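Local coordinates for transcriptional repressor of the blcABC operon (Agrobacterium tumefaciens, PDB 3MQ0), which represses transcription of the blcABC operon, probably by binding DNA through an IclR-type helix-turn-helix domain joined to a GAF-fold domain, at residues 128-133 with 150-155; 157-162 with 235-240. All coordinates share one frame; numbering follows the deposited sequence.

Contact 1 of 2, residues 128-133 with 150-155; sequences GGEVVY and GMRLPA
The first torsions of R152 and V132 bring them together on one face of the sheet. R152 has CG anti to its carbonyl carbon (chi1 -54°) and runs extended from CG to NE. V132 has CG1 anti to the backbone N (chi1 178°), which leaves CG2 beside that N and turned to the arginine. The two belong to neighbouring antiparallel strands, 130-137 and 152-154, at one edge of the six-stranded GAF-fold sheet. The short strand 152-154 is the outermost one on this side within the chain. V132 CG2 sits over the centre of one guanidinium face, 3.7 Å from R152 CZ. E130 comes to the edge of the same group. R152 NH1 and E130 OE1 form a salt bridge at 3.3 Å, and the hydrogen bond within it is weak. The carboxylate and guanidinium planes lie 38° apart. R152 NH2 also has a long, weak ion pair with E127.

V131 and L153 form a hydrogen-bonded pair, joined by V131 N to L153 O and L153 N to V131 O. Their side chains lie on the other face of the sheet, where V131 and L153 pack on T158. At one end, A155 N donates to G129 O at 2.8 Å. At the other end, G150 N donates to Y133 O.

The Y133 ring lies alongside M151, with the carbonyl O of M151 at the ring edge. The sulfur makes an oblique Met-aromatic contact, with SD 5.3 Å from the centroid of the Y133 ring. L153 approaches the outer end of the ring, where its CD1 stands 3.6 Å from Y133 OH.

Contact 2 of 2, residues 157-162 with 235-240; sequences FTATGK and GIAISL
T160 carries this contact against G235, I236 and A237. Its CB points at strand 235-240 and stands 4.0 Å from G235 CA. G235 has no side chain, and T160 CB lies close over its CA. The two branches of T160 then part. CG2 is anti to the carbonyl carbon of T160 and lies on the strand backbone. It is 3.5 Å from G235 C and 3.7 Å from I236 C. It also meets the methyl of A237, with T160 CG2 to A237 CB at 3.7 Å. The hydroxyl OG1 lies between the backbone N and the carbonyl carbon (chi1 58°). It is hydrogen-bonded to OG1 of T124 on the adjoining strand 120-127. The buried polar end is thus satisfied, while the methyl packs.

A159 adds a second methyl contact: its CB is 4.2 Å from A237 CB. The CB of I236 points away from the helix.

T158 is the N-cap of the helix. Its OG1 accepts from G161 N at 2.9 Å, with a bent N-H...O angle of 134°. K162 N donates to T158 O in the first turn. With G235 and A237 on the strand and A159 on the helix, the capped helix start lies close on a central strand, a helix-on-sheet packing that belongs to the GAF fold of this IclR-type C-terminal domain.

In the fold
Both contacts involve the same six-stranded sheet, and their centres are about 11 Å apart. Contact 1 is at the sheet edge and is partly buried. Contact 2 is fully buried, on the inner strand 232-241. Their chemistry follows from this. Contact 1 is strand pairing through backbone bonds, with a salt bridge between E130 and R152 beside it. Contact 2 is apolar packing of a helix start on a strand. The chain runs from strand 152-154 almost directly into helix 159-165, and the two contacts touch. V131 CG1 packs 3.5 Å from G161 CA, and Y133 OH lies 3.6 Å from T158 CG2.

Contact 1 of 2, residues 128-133 with 150-155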
ATOM      1  N   GLY B 128     -17.450  14.384  -9.190  1.00 28.10           N
ATOM      2  CA  GLY B 128     -17.819  15.785  -9.129  1.00 27.95           C
ATOM      3  C   GLY B 128     -19.098  15.954  -8.332  1.00 22.49           C
ATOM      4  O   GLY B 128     -19.188  15.491  -7.202  1.00 21.09           O
ATOM      5  N   GLY B 129     -20.096  16.602  -8.929  1.00 23.21           N
ATOM      6  CA  GLY B 129     -21.351  16.842  -8.240  1.00 22.14           C
ATOM      7  C   GLY B 129     -22.416  15.784  -8.471  1.00 22.52           C
ATOM      8  O   GLY B 129     -23.578  15.996  -8.103  1.00 19.60           O
ATOM      9  N   GLU B 130     -22.035  14.658  -9.081  1.00 15.19           N
ATOM     10  CA  GLU B 130     -22.972  13.561  -9.376  1.00 15.72           C
ATOM     11  C   GLU B 130     -22.574  12.263  -8.682  1.00 17.70           C
ATOM     12  O   GLU B 130     -21.396  12.079  -8.347  1.00 22.88           O
ATOM     13  CB  GLU B 130     -23.030  13.319 -10.896  1.00 19.52           C
ATOM     14  CG  GLU B 130     -23.328  14.573 -11.706  1.00 30.54           C
ATOM     15  CD  GLU B 130     -23.439  14.310 -13.207  1.00 33.02           C
ATOM     16  OE1 GLU B 130     -22.393  14.105 -13.867  1.00 31.72           O
ATOM     17  OE2 GLU B 130     -24.577  14.313 -13.723  1.00 36.71           O
ATOM     18  N   VAL B 131     -23.538  11.361  -8.462  1.00 13.76           N
ATOM     19  CA  VAL B 131     -23.195   9.986  -8.125  1.00 17.41           C
ATOM     20  C   VAL B 131     -23.464   9.128  -9.360  1.00 17.66           C
ATOM     21  O   VAL B 131     -24.337   9.452 -10.150  1.00 16.23           O
ATOM     22  CB  VAL B 131     -23.977   9.440  -6.922  1.00 12.50           C
ATOM     23  CG1 VAL B 131     -23.622  10.231  -5.646  1.00 18.31           C
ATOM     24  CG2 VAL B 131     -25.474   9.482  -7.166  1.00 15.99           C
ATOM     25  N   VAL B 132     -22.686   8.063  -9.524  1.00 12.67           N
ATOM     26  CA  VAL B 132     -22.834   7.137 -10.646  1.00 15.07           C
ATOM     27  C   VAL B 132     -23.112   5.756 -10.079  1.00 16.74           C
ATOM     28  O   VAL B 132     -22.399   5.306  -9.174  1.00 15.59           O
ATOM     29  CB  VAL B 132     -21.545   7.092 -11.489  1.00 15.24           C
ATOM     30  CG1 VAL B 132     -21.688   6.088 -12.633  1.00 19.61           C
ATOM     31  CG2 VAL B 132     -21.211   8.488 -12.015  1.00 21.94           C
ATOM     32  N   TYR B 133     -24.173   5.114 -10.559  1.00 13.14           N
ATOM     33  CA  TYR B 133     -24.588   3.803 -10.060  1.00 18.18           C
ATOM     34  C   TYR B 133     -23.720   2.707 -10.648  1.00 18.71           C
ATOM     35  O   TYR B 133     -23.672   2.541 -11.859  1.00 20.71           O
ATOM     36  CB  TYR B 133     -26.103   3.567 -10.305  1.00 15.85           C
ATOM     37  CG  TYR B 133     -26.856   4.499  -9.415  1.00 14.27           C
ATOM     38  CD1 TYR B 133     -27.066   5.811  -9.794  1.00 21.19           C
ATOM     39  CD2 TYR B 133     -27.223   4.117  -8.128  1.00 11.93           C
ATOM     40  CE1 TYR B 133     -27.667   6.718  -8.935  1.00 24.61           C
ATOM     41  CE2 TYR B 133     -27.826   5.013  -7.263  1.00 14.97           C
ATOM     42  CZ  TYR B 133     -28.050   6.309  -7.680  1.00 18.77           C
ATOM     43  OH  TYR B 133     -28.649   7.210  -6.835  1.00 19.40           O
ATOM     44  N   GLY B 150     -24.662   2.680 -14.464  1.00 20.18           N
ATOM     45  CA  GLY B 150     -24.195   3.756 -15.328  1.00 17.73           C
ATOM     46  C   GLY B 150     -24.990   5.054 -15.241  1.00 19.12           C
ATOM     47  O   GLY B 150     -24.559   6.101 -15.721  1.00 30.35           O
ATOM     48  N   MET B 151     -26.172   4.977 -14.649  1.00 23.27           N
ATOM     49  CA  MET B 151     -27.043   6.133 -14.448  1.00 19.67           C
ATOM     50  C   MET B 151     -26.389   7.169 -13.523  1.00 18.31           C
ATOM     51  O   MET B 151     -25.573   6.807 -12.681  1.00 19.47           O
ATOM     52  CB  MET B 151     -28.359   5.631 -13.859  1.00 29.46           C
ATOM     53  CG  MET B 151     -29.185   6.630 -13.113  1.00 38.48           C
ATOM     54  SD  MET B 151     -30.722   5.815 -12.669  1.00 37.02           S
ATOM     55  CE  MET B 151     -31.045   6.567 -11.085  1.00 46.18           C
ATOM     56  N   ARG B 152     -26.708   8.454 -13.734  1.00 17.70           N
ATOM     57  CA  ARG B 152     -26.204   9.559 -12.895  1.00 20.61           C
ATOM     58  C   ARG B 152     -27.325  10.342 -12.241  1.00 20.35           C
ATOM     59  O   ARG B 152     -28.362  10.572 -12.854  1.00 22.24           O
ATOM     60  CB  ARG B 152     -25.387  10.548 -13.731  1.00 19.06           C
ATOM     61  CG  ARG B 152     -24.270   9.895 -14.508  1.00 28.56           C
ATOM     62  CD  ARG B 152     -23.379  10.869 -15.263  1.00 30.67           C
ATOM     63  NE  ARG B 152     -22.204  10.128 -15.710  1.00 33.15           N
ATOM     64  CZ  ARG B 152     -20.971  10.316 -15.263  1.00 28.68           C
ATOM     65  NH1 ARG B 152     -20.713  11.270 -14.382  1.00 28.39           N
ATOM     66  NH2 ARG B 152     -19.984   9.564 -15.729  1.00 36.37           N
ATOM     67  N   LEU B 153     -27.097  10.774 -11.003  1.00 17.66           N
ATOM     68  CA  LEU B 153     -28.011  11.669 -10.297  1.00 20.00           C
ATOM     69  C   LEU B 153     -27.204  12.732  -9.541  1.00 18.96           C
ATOM     70  O   LEU B 153     -26.036  12.514  -9.233  1.00 18.23           O
ATOM     71  CB  LEU B 153     -28.870  10.880  -9.305  1.00 18.21           C
ATOM     72  CG  LEU B 153     -29.993  10.060  -9.943  1.00 16.30           C
ATOM     73  CD1 LEU B 153     -30.750   9.279  -8.862  1.00 19.45           C
ATOM     74  CD2 LEU B 153     -30.933  10.964 -10.696  1.00 18.60           C
ATOM     75  N   PRO B 154     -27.827  13.882  -9.223  1.00 20.01           N
ATOM     76  CA  PRO B 154     -27.138  14.910  -8.423  1.00 18.62           C
ATOM     77  C   PRO B 154     -26.791  14.411  -7.033  1.00 19.40           C
ATOM     78  O   PRO B 154     -27.668  13.958  -6.295  1.00 21.08           O
ATOM     79  CB  PRO B 154     -28.169  16.040  -8.324  1.00 23.26           C
ATOM     80  CG  PRO B 154     -29.105  15.816  -9.483  1.00 23.33           C
ATOM     81  CD  PRO B 154     -29.163  14.322  -9.664  1.00 23.46           C
ATOM     82  N   ALA B 155     -25.517  14.496  -6.680  1.00 15.80           N
ATOM     83  CA  ALA B 155     -25.052  14.063  -5.367  1.00 17.24           C
ATOM     84  C   ALA B 155     -25.801  14.703  -4.192  1.00 21.01           C
ATOM     85  O   ALA B 155     -26.012  14.051  -3.173  1.00 18.01           O
ATOM     86  CB  ALA B 155     -23.557  14.308  -5.229  1.00 22.32           C
TER

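Contact 2 of 2, residues 157-162 with 235-240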
ATOM      1  N   PHE B 157     -28.840  15.335  -3.717  1.00 13.60           N
ATOM      2  CA  PHE B 157     -30.187  14.818  -3.490  1.00 20.31           C
ATOM      3  C   PHE B 157     -30.252  13.336  -3.042  1.00 25.30           C
ATOM      4  O   PHE B 157     -31.237  12.912  -2.440  1.00 25.82           O
ATOM      5  CB  PHE B 157     -31.046  14.996  -4.756  1.00 11.90           C
ATOM      6  CG  PHE B 157     -31.120  16.424  -5.284  1.00 16.44           C
ATOM      7  CD1 PHE B 157     -30.952  17.514  -4.450  1.00 16.69           C
ATOM      8  CD2 PHE B 157     -31.387  16.656  -6.627  1.00 17.36           C
ATOM      9  CE1 PHE B 157     -31.030  18.810  -4.943  1.00 22.01           C
ATOM     10  CE2 PHE B 157     -31.458  17.957  -7.137  1.00 18.97           C
ATOM     11  CZ  PHE B 157     -31.282  19.033  -6.276  1.00 18.67           C
ATOM     12  N   THR B 158     -29.229  12.544  -3.340  1.00 15.91           N
ATOM     13  CA  THR B 158     -29.305  11.103  -3.061  1.00 13.86           C
ATOM     14  C   THR B 158     -28.730  10.767  -1.686  1.00  8.86           C
ATOM     15  O   THR B 158     -27.943  11.536  -1.138  1.00 12.13           O
ATOM     16  CB  THR B 158     -28.517  10.282  -4.120  1.00 19.67           C
ATOM     17  OG1 THR B 158     -27.140  10.658  -4.079  1.00 23.24           O
ATOM     18  CG2 THR B 158     -29.030  10.546  -5.534  1.00 19.01           C
ATOM     19  N   ALA B 159     -29.092   9.608  -1.128  1.00 10.22           N
ATOM     20  CA  ALA B 159     -28.539   9.229   0.172  1.00 10.95           C
ATOM     21  C   ALA B 159     -27.038   8.955   0.060  1.00 12.00           C
ATOM     22  O   ALA B 159     -26.269   9.419   0.889  1.00 10.60           O
ATOM     23  CB  ALA B 159     -29.266   8.001   0.749  1.00 13.75           C
ATOM     24  N   THR B 160     -26.611   8.215  -0.967  1.00 10.48           N
ATOM     25  CA  THR B 160     -25.165   8.001  -1.129  1.00  9.38           C
ATOM     26  C   THR B 160     -24.433   9.300  -1.394  1.00 12.99           C
ATOM     27  O   THR B 160     -23.306   9.469  -0.931  1.00 15.20           O
ATOM     28  CB  THR B 160     -24.790   7.033  -2.275  1.00 11.62           C
ATOM     29  OG1 THR B 160     -25.311   7.520  -3.512  1.00 12.81           O
ATOM     30  CG2 THR B 160     -25.329   5.621  -2.013  1.00 11.95           C
ATOM     31  N   GLY B 161     -25.073  10.194  -2.154  1.00 10.10           N
ATOM     32  CA  GLY B 161     -24.506  11.496  -2.473  1.00 10.03           C
ATOM     33  C   GLY B 161     -24.251  12.322  -1.217  1.00 14.81           C
ATOM     34  O   GLY B 161     -23.175  12.869  -1.043  1.00 13.72           O
ATOM     35  N   LYS B 162     -25.242  12.408  -0.335  1.00 12.00           N
ATOM     36  CA  LYS B 162     -25.061  13.114   0.937  1.00  9.94           C
ATOM     37  C   LYS B 162     -23.927  12.521   1.774  1.00 11.95           C
ATOM     38  O   LYS B 162     -23.115  13.249   2.339  1.00 12.96           O
ATOM     39  CB  LYS B 162     -26.365  13.126   1.743  1.00 10.82           C
ATOM     40  CG  LYS B 162     -27.507  13.913   1.092  1.00 14.53           C
ATOM     41  CD  LYS B 162     -28.817  13.706   1.871  1.00 15.13           C
ATOM     42  CE  LYS B 162     -30.040  14.076   1.016  1.00 18.53           C
ATOM     43  NZ  LYS B 162     -30.034  15.540   0.750  1.00 19.99           N
ATOM     44  N   GLY B 235     -20.527   4.665  -1.973  1.00 11.84           N
ATOM     45  CA  GLY B 235     -21.663   4.762  -1.067  1.00  8.45           C
ATOM     46  C   GLY B 235     -22.582   3.576  -1.284  1.00 14.89           C
ATOM     47  O   GLY B 235     -22.682   3.045  -2.392  1.00 12.64           O
ATOM     48  N   ILE B 236     -23.242   3.142  -0.223  1.00  8.43           N
ATOM     49  CA  ILE B 236     -24.264   2.121  -0.337  1.00 10.44           C
ATOM     50  C   ILE B 236     -25.568   2.692   0.216  1.00 11.62           C
ATOM     51  O   ILE B 236     -25.546   3.447   1.203  1.00 12.53           O
ATOM     52  CB  ILE B 236     -23.863   0.826   0.393  1.00 12.07           C
ATOM     53  CG1 ILE B 236     -24.928  -0.244   0.221  1.00 16.01           C
ATOM     54  CG2 ILE B 236     -23.630   1.054   1.895  1.00 13.07           C
ATOM     55  CD1 ILE B 236     -24.523  -1.590   0.860  1.00 27.87           C
ATOM     56  N   ALA B 237     -26.692   2.364  -0.413  1.00  7.46           N
ATOM     57  CA  ALA B 237     -27.978   2.847   0.108  1.00  8.27           C
ATOM     58  C   ALA B 237     -29.045   1.783  -0.012  1.00 12.29           C
ATOM     59  O   ALA B 237     -28.994   0.937  -0.892  1.00 12.13           O
ATOM     60  CB  ALA B 237     -28.424   4.117  -0.646  1.00 14.77           C
ATOM     61  N   ILE B 238     -30.032   1.846   0.863  1.00  9.25           N
ATOM     62  CA  ILE B 238     -31.227   1.057   0.646  1.00 13.90           C
ATOM     63  C   ILE B 238     -32.349   2.027   0.328  1.00 13.59           C
ATOM     64  O   ILE B 238     -32.349   3.167   0.796  1.00 14.71           O
ATOM     65  CB  ILE B 238     -31.577   0.184   1.858  1.00 20.27           C
ATOM     66  CG1 ILE B 238     -31.802   1.049   3.094  1.00 19.53           C
ATOM     67  CG2 ILE B 238     -30.461  -0.842   2.118  1.00 18.48           C
ATOM     68  CD1 ILE B 238     -32.002   0.230   4.372  1.00 29.46           C
ATOM     69  N   SER B 239     -33.304   1.582  -0.462  1.00 12.40           N
ATOM     70  CA  SER B 239     -34.476   2.332  -0.848  1.00 16.04           C
ATOM     71  C   SER B 239     -35.760   1.610  -0.447  1.00 16.71           C
ATOM     72  O   SER B 239     -35.843   0.458  -0.590  1.00 18.82           O
ATOM     73  CB  SER B 239     -34.504   2.496  -2.358  1.00 25.96           C
ATOM     74  OG  SER B 239     -33.430   3.265  -2.763  1.00 42.92           O
ATOM     75  N   LEU B 240     -36.731   2.361   0.030  1.00 18.28           N
ATOM     76  CA  LEU B 240     -38.014   1.770   0.393  1.00 17.61           C
ATOM     77  C   LEU B 240     -39.111   2.805   0.250  1.00 15.06           C
ATOM     78  O   LEU B 240     -38.838   3.985   0.008  1.00 17.62           O
ATOM     79  CB  LEU B 240     -37.981   1.237   1.830  1.00 22.52           C
ATOM     80  CG  LEU B 240     -37.525   2.225   2.904  1.00 23.95           C
ATOM     81  CD1 LEU B 240     -38.200   1.923   4.223  1.00 30.68           C
ATOM     82  CD2 LEU B 240     -36.001   2.167   3.061  1.00 27.75           C
TER